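Local coordinates for 2-hydroxyisobutyryl-CoA mutase large subunit (Aquincola tertiaricarbonis, PDB 4R3U), which catalyses, together with a small cobalamin-binding subunit, the reversible rearrangement of 2-hydroxyisobutyryl-CoA into (S)-3-hydroxybutyryl-CoA, at residues Asp290-Ala293 with Pro294-Phe298; Gln400-Ile403 with Ala404-Gly408; Gly445-Lys448 with Leu449-Gly453; Glu515-Glu518 with Ala519-Gln522. All coordinates share one frame; numbering follows the deposited sequence.

Interaction 1 of 4, residues Asp290-Ala293 with Pro294-Phe298. With 3KK (S-{(3R,5R,9R)-1-[(2R,3S,4R,5R)-5-(6-amino-9H-purin-9-yl)-4-hydroxy-3-(phosphonooxy)tetrahydrofuran-2-yl]-3,5,9-trihydroxy-8,8-dimethyl-3,5-dioxido-10,14-dioxo-2,4,6-trioxa-11,15-diaza-3lambda~5~,5lambda~5~-diphosphaheptadecan-17-yl} 2-hydroxy-2-methylpropanethioate), chain F.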
loop_
_atom_site.group_PDB
_atom_site.type_symbol
_atom_site.label_atom_id
_atom_site.label_comp_id
_atom_site.label_asym_id
_atom_site.label_seq_id
_atom_site.Cartn_x
_atom_site.Cartn_y
_atom_site.Cartn_z
ATOM N N ASP A 290 -22.932 28.539 -16.271
ATOM C CA ASP A 290 -23.393 28.201 -14.920
ATOM C C ASP A 290 -24.622 27.268 -14.854
ATOM O O ASP A 290 -24.909 26.703 -13.796
ATOM C CB ASP A 290 -23.506 29.458 -14.033
ATOM C CG ASP A 290 -22.187 30.183 -13.785
ATOM O OD1 ASP A 290 -21.161 29.508 -13.618
ATOM O OD2 ASP A 290 -22.200 31.429 -13.694
ATOM N N GLU A 291 -25.307 27.056 -15.995
ATOM C CA GLU A 291 -26.446 26.138 -16.068
ATOM C C GLU A 291 -25.971 24.669 -16.133
ATOM O O GLU A 291 -26.777 23.776 -15.871
ATOM C CB GLU A 291 -27.313 26.423 -17.310
ATOM C CG GLU A 291 -28.075 27.738 -17.326
ATOM C CD GLU A 291 -29.047 27.842 -18.490
ATOM O OE1 GLU A 291 -28.881 28.764 -19.326
ATOM O OE2 GLU A 291 -29.961 26.986 -18.580
ATOM N N PHE A 292 -24.698 24.406 -16.529
ATOM C CA PHE A 292 -24.202 23.036 -16.729
ATOM C C PHE A 292 -22.834 22.731 -16.139
ATOM O O PHE A 292 -22.613 21.597 -15.707
ATOM C CB PHE A 292 -24.265 22.647 -18.229
ATOM C CG PHE A 292 -23.277 23.374 -19.115
ATOM C CD1 PHE A 292 -23.585 24.622 -19.651
ATOM C CD2 PHE A 292 -22.034 22.811 -19.414
ATOM C CE1 PHE A 292 -22.664 25.301 -20.454
ATOM C CE2 PHE A 292 -21.112 23.494 -20.213
ATOM C CZ PHE A 292 -21.433 24.737 -20.722
ATOM N N ALA A 293 -21.911 23.721 -16.100
ATOM C CA ALA A 293 -20.571 23.538 -15.525
ATOM C C ALA A 293 -20.549 22.907 -14.124
ATOM O O ALA A 293 -19.711 22.006 -13.907
ATOM C CB ALA A 293 -19.778 24.817 -15.557
ATOM N N PRO A 294 -21.488 23.253 -13.192
ATOM C CA PRO A 294 -21.476 22.594 -11.866
ATOM C C PRO A 294 -21.594 21.063 -11.907
ATOM O O PRO A 294 -21.036 20.388 -11.042
ATOM C CB PRO A 294 -22.686 23.212 -11.158
ATOM C CG PRO A 294 -22.905 24.504 -11.822
ATOM C CD PRO A 294 -22.548 24.282 -13.250
ATOM N N ARG A 295 -22.297 20.535 -12.939
ATOM C CA ARG A 295 -22.562 19.115 -13.171
ATOM C C ARG A 295 -21.562 18.372 -14.075
ATOM O O ARG A 295 -21.641 17.141 -14.204
ATOM C CB ARG A 295 -24.007 18.892 -13.623
ATOM C CG ARG A 295 -25.005 18.817 -12.464
ATOM C CD ARG A 295 -24.885 17.494 -11.729
ATOM N NE ARG A 295 -25.406 17.607 -10.377
ATOM C CZ ARG A 295 -25.115 16.782 -9.383
ATOM N NH1 ARG A 295 -25.641 16.971 -8.187
ATOM N NH2 ARG A 295 -24.304 15.755 -9.581
ATOM N N LEU A 296 -20.588 19.105 -14.662
ATOM C CA LEU A 296 -19.530 18.476 -15.447
ATOM C C LEU A 296 -18.659 17.715 -14.453
ATOM O O LEU A 296 -18.565 18.100 -13.280
ATOM C CB LEU A 296 -18.665 19.528 -16.182
ATOM C CG LEU A 296 -19.303 20.330 -17.316
ATOM C CD1 LEU A 296 -18.405 21.486 -17.719
ATOM C CD2 LEU A 296 -19.604 19.444 -18.519
ATOM N N ALA A 297 -18.033 16.636 -14.908
ATOM C CA ALA A 297 -17.167 15.791 -14.084
ATOM C C ALA A 297 -16.082 15.188 -14.962
ATOM O O ALA A 297 -16.170 15.226 -16.202
ATOM C CB ALA A 297 -17.982 14.701 -13.386
ATOM N N PHE A 298 -15.046 14.660 -14.315
ATOM C CA PHE A 298 -13.850 14.096 -14.954
ATOM C C PHE A 298 -13.524 12.690 -14.468
ATOM O O PHE A 298 -14.097 12.205 -13.485
ATOM C CB PHE A 298 -12.655 15.033 -14.698
ATOM C CG PHE A 298 -12.831 16.399 -15.297
ATOM C CD1 PHE A 298 -13.573 17.378 -14.636
ATOM C CD2 PHE A 298 -12.298 16.702 -16.540
ATOM C CE1 PHE A 298 -13.789 18.626 -15.222
ATOM C CE2 PHE A 298 -12.494 17.966 -17.113
ATOM C CZ PHE A 298 -13.244 18.910 -16.455
HETATM C C4 3KK F . -13.068 1.086 -19.758
HETATM C C3 3KK F . -12.831 1.312 -18.268
HETATM C C2 3KK F . -11.334 1.388 -17.976
HETATM O O3 3KK F . -13.382 0.204 -17.578
HETATM C C1 3KK F . -13.508 2.591 -17.755
HETATM O O1 3KK F . -13.506 3.643 -18.398
HETATM S S1P 3KK F . -14.265 2.389 -16.178
HETATM C C2P 3KK F . -15.006 4.015 -15.859
HETATM C C3P 3KK F . -15.941 3.938 -14.678
HETATM N N4P 3KK F . -16.432 5.282 -14.406
HETATM C C5P 3KK F . -16.884 5.645 -13.202
HETATM O O5P 3KK F . -16.947 4.895 -12.223
HETATM C C6P 3KK F . -17.329 7.110 -13.149
HETATM C C7P 3KK F . -17.964 7.474 -11.816
HETATM N N8P 3KK F . -18.281 8.907 -11.780
HETATM C C9P 3KK F . -19.022 9.429 -10.790
HETATM O O9P 3KK F . -19.496 8.742 -9.883
HETATM C CAP 3KK F . -19.354 10.945 -10.910
HETATM O OAP 3KK F . -19.578 11.344 -12.279
HETATM C CBP 3KK F . -18.446 11.925 -10.091
HETATM C CDP 3KK F . -19.041 13.340 -10.127
HETATM C CEP 3KK F . -17.028 11.998 -10.669
HETATM C CCP 3KK F . -18.376 11.514 -8.605
HETATM O O6A 3KK F . -19.717 11.358 -8.108
HETATM P P2A 3KK F . -20.108 10.578 -6.788
HETATM O O4A 3KK F . -19.353 9.318 -6.711
HETATM O O5A 3KK F . -21.589 10.524 -6.730
HETATM O O3A 3KK F . -19.505 11.582 -5.663
HETATM P P1A 3KK F . -20.020 13.098 -5.297
HETATM O O1A 3KK F . -20.850 13.697 -6.376
HETATM O O2A 3KK F . -18.845 13.849 -4.822
HETATM O O5B 3KK F . -20.920 12.692 -4.002
HETATM C C5B 3KK F . -22.328 12.375 -4.072
HETATM C C4B 3KK F . -23.140 13.390 -3.247
HETATM O O4B 3KK F . -22.555 13.610 -1.927
HETATM C C3B 3KK F . -23.186 14.749 -3.937
HETATM O O3B 3KK F . -24.498 15.320 -3.715
HETATM P P3B 3KK F . -25.592 15.513 -4.888
HETATM O O8A 3KK F . -24.892 16.411 -5.833
HETATM O O7A 3KK F . -25.831 14.131 -5.352
HETATM O O9A 3KK F . -26.724 16.122 -4.147
HETATM C C2B 3KK F . -22.118 15.548 -3.212
HETATM O O2B 3KK F . -22.373 16.957 -3.265
HETATM C C1B 3KK F . -22.223 15.010 -1.799
HETATM N N9A 3KK F . -20.939 15.130 -1.045
HETATM C C8A 3KK F . -19.769 14.542 -1.286
HETATM N N7A 3KK F . -18.903 14.945 -0.361
HETATM C C5A 3KK F . -19.538 15.771 0.478
HETATM C C4A 3KK F . -20.812 15.878 0.050
HETATM N N3A 3KK F . -21.714 16.655 0.704
HETATM C C2A 3KK F . -21.337 17.362 1.869
HETATM N N1A 3KK F . -19.985 17.214 2.284
HETATM C C6A 3KK F . -19.131 16.444 1.576
HETATM N N6A 3KK F . -17.859 16.302 1.952
#

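Interaction 2 of 4, residues Gln400-Ile403 with Ala404-Gly408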
loop_
_atom_site.group_PDB
_atom_site.type_symbol
_atom_site.label_atom_id
_atom_site.label_comp_id
_atom_site.label_asym_id
_atom_site.label_seq_id
_atom_site.Cartn_x
_atom_site.Cartn_y
_atom_site.Cartn_z
ATOM N N GLN A 400 -9.428 -0.050 -0.132
ATOM C CA GLN A 400 -10.051 1.260 0.026
ATOM C C GLN A 400 -10.480 1.481 1.483
ATOM O O GLN A 400 -10.197 2.527 2.062
ATOM C CB GLN A 400 -11.239 1.403 -0.960
ATOM C CG GLN A 400 -10.802 1.605 -2.411
ATOM C CD GLN A 400 -11.936 2.052 -3.321
ATOM O OE1 GLN A 400 -12.514 3.137 -3.156
ATOM N NE2 GLN A 400 -12.253 1.253 -4.340
ATOM N N GLN A 401 -11.167 0.480 2.058
ATOM C CA GLN A 401 -11.693 0.450 3.439
ATOM C C GLN A 401 -10.596 0.560 4.497
ATOM O O GLN A 401 -10.845 1.178 5.504
ATOM C CB GLN A 401 -12.556 -0.789 3.655
ATOM C CG GLN A 401 -13.792 -0.789 2.735
ATOM C CD GLN A 401 -14.329 -2.176 2.461
ATOM O OE1 GLN A 401 -13.713 -3.209 2.784
ATOM N NE2 GLN A 401 -15.485 -2.231 1.838
ATOM N N ILE A 402 -9.380 0.011 4.247
ATOM C CA ILE A 402 -8.223 0.132 5.129
ATOM C C ILE A 402 -7.692 1.573 5.109
ATOM O O ILE A 402 -7.376 2.126 6.169
ATOM C CB ILE A 402 -7.142 -0.965 4.808
ATOM C CG1 ILE A 402 -7.517 -2.290 5.539
ATOM C CG2 ILE A 402 -5.706 -0.531 5.201
ATOM C CD1 ILE A 402 -7.055 -3.490 4.930
ATOM N N ILE A 403 -7.581 2.177 3.902
ATOM C CA ILE A 403 -7.131 3.552 3.717
ATOM C C ILE A 403 -8.116 4.492 4.397
ATOM O O ILE A 403 -7.707 5.402 5.120
ATOM C CB ILE A 403 -6.896 3.875 2.214
ATOM C CG1 ILE A 403 -5.716 3.083 1.660
ATOM C CG2 ILE A 403 -6.679 5.390 1.967
ATOM C CD1 ILE A 403 -5.634 3.098 0.190
ATOM N N ALA A 404 -9.417 4.258 4.194
ATOM C CA ALA A 404 -10.483 5.093 4.755
ATOM C C ALA A 404 -10.603 4.985 6.242
ATOM O O ALA A 404 -10.781 6.009 6.907
ATOM C CB ALA A 404 -11.816 4.739 4.116
ATOM N N GLU A 405 -10.558 3.752 6.780
ATOM C CA GLU A 405 -10.820 3.544 8.199
ATOM C C GLU A 405 -9.613 3.328 9.103
ATOM O O GLU A 405 -9.708 3.641 10.284
ATOM C CB GLU A 405 -11.861 2.431 8.397
ATOM C CG GLU A 405 -13.117 2.604 7.556
ATOM C CD GLU A 405 -14.317 1.782 7.976
ATOM O OE1 GLU A 405 -14.607 1.709 9.193
ATOM O OE2 GLU A 405 -14.988 1.230 7.076
ATOM N N GLU A 406 -8.511 2.792 8.597
ATOM C CA GLU A 406 -7.385 2.480 9.472
ATOM C C GLU A 406 -6.175 3.398 9.412
ATOM O O GLU A 406 -5.419 3.466 10.389
ATOM C CB GLU A 406 -6.945 1.020 9.269
ATOM C CG GLU A 406 -8.011 -0.010 9.588
ATOM C CD GLU A 406 -7.429 -1.398 9.719
ATOM O OE1 GLU A 406 -6.212 -1.568 9.493
ATOM O OE2 GLU A 406 -8.207 -2.336 9.977
ATOM N N SER A 407 -5.950 4.042 8.250
ATOM C CA SER A 407 -4.788 4.892 7.990
ATOM C C SER A 407 -4.842 6.318 8.595
ATOM O O SER A 407 -3.795 6.936 8.768
ATOM C CB SER A 407 -4.515 4.953 6.492
ATOM O OG SER A 407 -5.449 5.814 5.859
ATOM N N GLY A 408 -6.043 6.844 8.818
ATOM C CA GLY A 408 -6.289 8.195 9.331
ATOM C C GLY A 408 -6.216 9.304 8.288
ATOM O O GLY A 408 -6.576 10.435 8.601
#

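Interaction 3 of 4, residues Gly445-Lys448 with Leu449-Gly453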
loop_
_atom_site.group_PDB
_atom_site.type_symbol
_atom_site.label_atom_id
_atom_site.label_comp_id
_atom_site.label_asym_id
_atom_site.label_seq_id
_atom_site.Cartn_x
_atom_site.Cartn_y
_atom_site.Cartn_z
ATOM N N GLY A 445 -7.170 24.225 -32.594
ATOM C CA GLY A 445 -8.190 23.546 -31.805
ATOM C C GLY A 445 -8.069 22.039 -31.753
ATOM O O GLY A 445 -7.316 21.427 -32.515
ATOM N N THR A 446 -8.860 21.451 -30.859
ATOM C CA THR A 446 -8.899 20.038 -30.530
ATOM C C THR A 446 -9.269 19.199 -31.717
ATOM O O THR A 446 -8.482 18.339 -32.095
ATOM C CB THR A 446 -9.780 19.829 -29.291
ATOM O OG1 THR A 446 -9.217 20.533 -28.191
ATOM C CG2 THR A 446 -9.969 18.402 -28.934
ATOM N N ILE A 447 -10.457 19.444 -32.301
ATOM C CA ILE A 447 -10.997 18.699 -33.445
ATOM C C ILE A 447 -10.039 18.612 -34.613
ATOM O O ILE A 447 -9.781 17.501 -35.083
ATOM C CB ILE A 447 -12.464 19.068 -33.796
ATOM C CG1 ILE A 447 -13.370 18.742 -32.583
ATOM C CG2 ILE A 447 -12.936 18.315 -35.056
ATOM C CD1 ILE A 447 -14.769 19.096 -32.720
ATOM N N LYS A 448 -9.430 19.743 -35.005
ATOM C CA LYS A 448 -8.447 19.789 -36.098
ATOM C C LYS A 448 -7.207 18.940 -35.803
ATOM O O LYS A 448 -6.762 18.196 -36.677
ATOM C CB LYS A 448 -8.043 21.237 -36.452
ATOM C CG LYS A 448 -9.209 22.149 -36.861
ATOM C CD LYS A 448 -10.086 21.711 -38.088
ATOM C CE LYS A 448 -11.493 21.197 -37.741
ATOM N NZ LYS A 448 -12.249 22.032 -36.740
ATOM N N LEU A 449 -6.694 19.018 -34.558
ATOM C CA LEU A 449 -5.535 18.264 -34.087
ATOM C C LEU A 449 -5.839 16.781 -33.968
ATOM O O LEU A 449 -4.935 15.973 -34.177
ATOM C CB LEU A 449 -5.008 18.847 -32.766
ATOM C CG LEU A 449 -3.880 19.895 -32.830
ATOM C CD1 LEU A 449 -4.030 20.816 -34.015
ATOM C CD2 LEU A 449 -3.832 20.711 -31.553
ATOM N N ILE A 450 -7.105 16.421 -33.662
ATOM C CA ILE A 450 -7.589 15.034 -33.612
ATOM C C ILE A 450 -7.605 14.540 -35.055
ATOM O O ILE A 450 -7.103 13.450 -35.330
ATOM C CB ILE A 450 -8.983 14.901 -32.908
ATOM C CG1 ILE A 450 -8.852 15.037 -31.367
ATOM C CG2 ILE A 450 -9.691 13.598 -33.295
ATOM C CD1 ILE A 450 -10.203 15.089 -30.569
ATOM N N GLU A 451 -8.102 15.383 -35.991
ATOM C CA GLU A 451 -8.116 15.073 -37.425
ATOM C C GLU A 451 -6.686 14.940 -38.005
ATOM O O GLU A 451 -6.486 14.174 -38.947
ATOM C CB GLU A 451 -8.925 16.116 -38.202
ATOM C CG GLU A 451 -10.428 16.031 -37.981
ATOM C CD GLU A 451 -11.251 17.205 -38.495
ATOM O OE1 GLU A 451 -10.661 18.190 -39.002
ATOM O OE2 GLU A 451 -12.496 17.140 -38.373
ATOM N N GLN A 452 -5.703 15.674 -37.444
ATOM C CA GLN A 452 -4.292 15.620 -37.880
ATOM C C GLN A 452 -3.546 14.449 -37.165
ATOM O O GLN A 452 -2.389 14.172 -37.493
ATOM C CB GLN A 452 -3.568 16.958 -37.579
ATOM C CG GLN A 452 -3.980 18.175 -38.436
ATOM C CD GLN A 452 -3.451 19.515 -37.898
ATOM O OE1 GLN A 452 -2.399 19.594 -37.241
ATOM N NE2 GLN A 452 -4.163 20.614 -38.166
ATOM N N GLY A 453 -4.199 13.833 -36.165
ATOM C CA GLY A 453 -3.654 12.760 -35.340
ATOM C C GLY A 453 -2.535 13.202 -34.416
ATOM O O GLY A 453 -1.695 12.386 -34.026
#

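Interaction 4 of 4, residues Glu515-Glu518 with Ala519-Gln522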
loop_
_atom_site.group_PDB
_atom_site.type_symbol
_atom_site.label_atom_id
_atom_site.label_comp_id
_atom_site.label_asym_id
_atom_site.label_seq_id
_atom_site.Cartn_x
_atom_site.Cartn_y
_atom_site.Cartn_z
ATOM N N GLU A 515 -42.692 -8.526 -29.764
ATOM C CA GLU A 515 -43.734 -7.973 -28.884
ATOM C C GLU A 515 -44.089 -6.508 -29.147
ATOM O O GLU A 515 -45.197 -6.085 -28.791
ATOM C CB GLU A 515 -43.304 -8.114 -27.408
ATOM C CG GLU A 515 -43.619 -9.466 -26.785
ATOM C CD GLU A 515 -43.068 -9.737 -25.393
ATOM O OE1 GLU A 515 -43.426 -10.795 -24.825
ATOM O OE2 GLU A 515 -42.265 -8.921 -24.879
ATOM N N ARG A 516 -43.169 -5.736 -29.748
ATOM C CA ARG A 516 -43.372 -4.311 -29.982
ATOM C C ARG A 516 -44.287 -3.959 -31.154
ATOM O O ARG A 516 -44.570 -4.804 -32.022
ATOM C CB ARG A 516 -42.018 -3.582 -30.104
ATOM C CG ARG A 516 -41.423 -3.626 -31.508
ATOM C CD ARG A 516 -39.989 -3.165 -31.512
ATOM N NE ARG A 516 -39.428 -3.261 -32.853
ATOM C CZ ARG A 516 -38.143 -3.113 -33.144
ATOM N NH1 ARG A 516 -37.260 -2.874 -32.184
ATOM N NH2 ARG A 516 -37.728 -3.212 -34.396
ATOM N N ASP A 517 -44.742 -2.682 -31.163
ATOM C CA ASP A 517 -45.546 -2.079 -32.225
ATOM C C ASP A 517 -44.544 -1.620 -33.279
ATOM O O ASP A 517 -43.972 -0.534 -33.150
ATOM C CB ASP A 517 -46.373 -0.889 -31.686
ATOM C CG ASP A 517 -47.367 -0.267 -32.654
ATOM O OD1 ASP A 517 -47.376 -0.662 -33.844
ATOM O OD2 ASP A 517 -48.118 0.626 -32.228
ATOM N N GLU A 518 -44.291 -2.484 -34.286
ATOM C CA GLU A 518 -43.316 -2.255 -35.355
ATOM C C GLU A 518 -43.526 -0.939 -36.120
ATOM O O GLU A 518 -42.572 -0.172 -36.295
ATOM C CB GLU A 518 -43.264 -3.464 -36.310
ATOM C CG GLU A 518 -41.907 -3.661 -36.972
ATOM C CD GLU A 518 -40.705 -3.784 -36.045
ATOM O OE1 GLU A 518 -40.798 -4.493 -35.015
ATOM O OE2 GLU A 518 -39.658 -3.181 -36.368
ATOM N N ALA A 519 -44.783 -0.680 -36.534
ATOM C CA ALA A 519 -45.206 0.516 -37.262
ATOM C C ALA A 519 -44.855 1.798 -36.501
ATOM O O ALA A 519 -44.245 2.682 -37.099
ATOM C CB ALA A 519 -46.703 0.452 -37.539
ATOM N N LYS A 520 -45.201 1.876 -35.184
ATOM C CA LYS A 520 -44.938 3.023 -34.307
ATOM C C LYS A 520 -43.433 3.245 -34.088
ATOM O O LYS A 520 -42.986 4.392 -34.128
ATOM C CB LYS A 520 -45.697 2.888 -32.978
ATOM C CG LYS A 520 -45.651 4.132 -32.094
ATOM C CD LYS A 520 -46.937 4.308 -31.276
ATOM C CE LYS A 520 -46.824 5.292 -30.120
ATOM N NZ LYS A 520 -46.438 6.678 -30.528
ATOM N N VAL A 521 -42.652 2.155 -33.885
ATOM C CA VAL A 521 -41.203 2.214 -33.710
ATOM C C VAL A 521 -40.525 2.710 -35.015
ATOM O O VAL A 521 -39.671 3.603 -34.964
ATOM C CB VAL A 521 -40.618 0.862 -33.168
ATOM C CG1 VAL A 521 -39.073 0.829 -33.196
ATOM C CG2 VAL A 521 -41.124 0.569 -31.759
ATOM N N GLN A 522 -40.935 2.167 -36.172
ATOM C CA GLN A 522 -40.376 2.584 -37.467
ATOM C C GLN A 522 -40.626 4.046 -37.786
ATOM O O GLN A 522 -39.717 4.724 -38.271
ATOM C CB GLN A 522 -40.821 1.666 -38.613
ATOM C CG GLN A 522 -40.213 0.256 -38.539
ATOM C CD GLN A 522 -38.718 0.240 -38.421
ATOM O OE1 GLN A 522 -37.985 0.947 -39.134
ATOM N NE2 GLN A 522 -38.237 -0.564 -37.500
#

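Interaction 1 of 4, residues Asp290-Ala293 with Pro294-Phe298
Phe-292 and Leu-296, four residues apart in a tight turn, lie side by side and point the same way. The ring meets the leucine obliquely, CE2 of Phe-292 standing 4.2 Å from CD1 of Leu-296. Both large apolar groups suit a buried place: Phe-292 reaches helices 226-243 and 264-283, and Leu-296 the latter. The small CB of Ala-293 packs beside the proline ring, 3.6 Å from CD of Pro-294. Two i to i+3 bonds make the 3-10 turn, Arg-295 N to Phe-292 O at 3.0 Å and Leu-296 N to Ala-293 O at 3.1 Å. Proline fits early here, leaving no amide that needs a partner.

The end of Arg-295 leads away from the turn. Its chain bends at chi2 (-74°), and P3B of 3KK lies at the guanidinium edge, in plane. NH1 of Arg-295 donates to O8A of 3KK over a short 2.5 Å (N-H...O angle 139°) and also bonds 3-hydroxybutanoyl-CoA, while Asn-248 holds NH2. Two residues on, CB of Ala-297 touches methyl CDP of 3KK at 3.7 Å. The segment runs into strand 298-302, which begins at Phe-298: a loop feeding a TIM-barrel strand, its arginine recognising the 3'-phosphate of coenzyme A.

Interaction 2 of 4, residues Gln400-Ile403 with Ala404-Gly408
Gln-400 meets Ala-404 one turn further along helix 390-405: O of Gln-400 accepts from Ala-404 N at 2.9 Å, and CB of Ala-404 rests 3.4 Å from O of Gln-400. The amide end of Gln-400 leads away, OE1 bonded to Trp-96 and NE2 to Thr-378 and the carbonyl of Leu-376, a suitable use of a group that both gives and accepts in a buried place.

Gln-401 repeats the backbone step, O of Gln-401 taking Glu-405 N at 2.9 Å, with the aliphatic CB and CG of the glutamate packed against this oxygen.

The carbonyl of Ile-402 serves the last turn of the helix. O of Ile-402 receives Glu-406 N at 2.8 Å and also Ser-407 N at 3.2 Å, an i to i+5 bond that widens this turn, and Gly-408 follows with a positive phi (81°) that glycine readily adopts. Glu-405 forms a salt bridge with Arg-482 of the second subunit, and the carboxylate of Glu-406 is bonded to Ile-478 N and Arg-360 of that subunit, so this helix end belongs to the subunit interface.

Ile-403 offers its carbonyl O to the hydroxyl of Ser-407, which chi1 (76°) swings back between its own N and carbonyl carbon; OG of Ser-407 is modelled only 2.4 Å from O of Ile-403, so the detail of this bond is doubtful. The branched side chain of Ile-403 packs on Ala-365, Leu-366 and Val-369 of helix 357-370.

Interaction 3 of 4, residues Gly445-Lys448 with Leu449-Gly453
Thr-446 and Ile-450 form the apolar contact: their side chains lie alongside each other, pointing the same way, and CG2 of Thr-446 meets CD1 of Ile-450 at 3.7 Å. With chi1 of -61° the threonine sets this methyl anti to its backbone N, where it faces the isoleucine, while OG1 makes weak hydrogen bonds with Thr-277 and Ala-273.

The carboxylate oxygens of Glu-451 touch the carbon parts of two neighbours, OE2 3.5 Å from CG2 of Ile-447 and OE1 3.4 Å from CE of Lys-448. Because the lysine chain is bent at chi2, chi3 and chi4, its methylenes run beside the glutamate, yet NZ of Lys-448 remains 4.7 Å from OE1 of Glu-451. Their attraction is probably modest at this exposed place.

The hydrogen bonds across the contact are all backbone. The carbonyls of Gly-445, Thr-446, Ile-447 and Lys-448 each accept the amide four residues on, Thr-446 O to Ile-450 N measuring 2.8 Å. Glycine suits both ends: at the N-cap Gly-445, with its positive phi, a CB would be jammed against the preceding carbonyl O, and Gly-453 closes a Schellman motif and is itself the N-cap of the following helix.

This short helix therefore hands over directly to helix 454-472, against which Leu-449 and Ile-450 pack through Phe-455, while Ile-450 also rests on helices 213-219 and 226-243, and Ile-447 and Thr-446 touch helix 264-283.

Interaction 4 of 4, residues Glu515-Glu518 with Ala519-Gln522
Arg-516 reaches over Val-521 at about a right angle, just before helix 518-532 begins. From CB, chi1 of 85° places CG between the backbone N and the carbonyl carbon, and the chain then runs extended to NE. CD of Arg-516 touches CG2 of Val-521 at 3.9 Å; further on, CG1 of the valine lies over the centre of one guanidinium face, 4.0 Å above its plane. The buried valine suits this helix start, its methyls packing on the arginine.

At the tip the group grips Glu-518 side-on. NE of Arg-516 reaches OE1 of Glu-518 from above the carboxylate plane, and NH2 takes the syn lone pair of OE2 of Glu-518 in a salt bridge of 2.8 Å. NH1 turns to Asp-555, a second salt bridge, and to the carbonyl of Gly-550. On its anti side, OE2 of Glu-518 also accepts NE2 of Gln-522 at 3.2 Å, the amide and carboxylate planes being 18° apart.

Val-521 N bonds O of Asp-517, the N-cap residue, at 3.1 Å; the aspartate's carboxylate may favour the helix start only electrostatically. Two donors on OE2, with a third bond to OE1, fix the rotation of the Glu-518 carboxylate and probably favour its charged form.

Overall arrangement
All four contacts are local, each within one continuous piece of chain, and none touches another. Interaction 1 is partly buried and alone meets a ligand, at the entry to a barrel strand. Interaction 2 is also partly buried but faces a second subunit, and it lies on the opposite side of the chain's centre from interaction 3, which is partly buried with an exposed polar side. Interactions 1 and 3 share helices 226-243 and 264-283 as neighbours, although their centres are about 24 Å apart. Interaction 4 is the surface contact, its centre about 37 Å from the chain's centre. Its arginine-glutamate salt bridge is local, whereas those of 2 cross to another subunit and the arginine of 1 serves a phosphate.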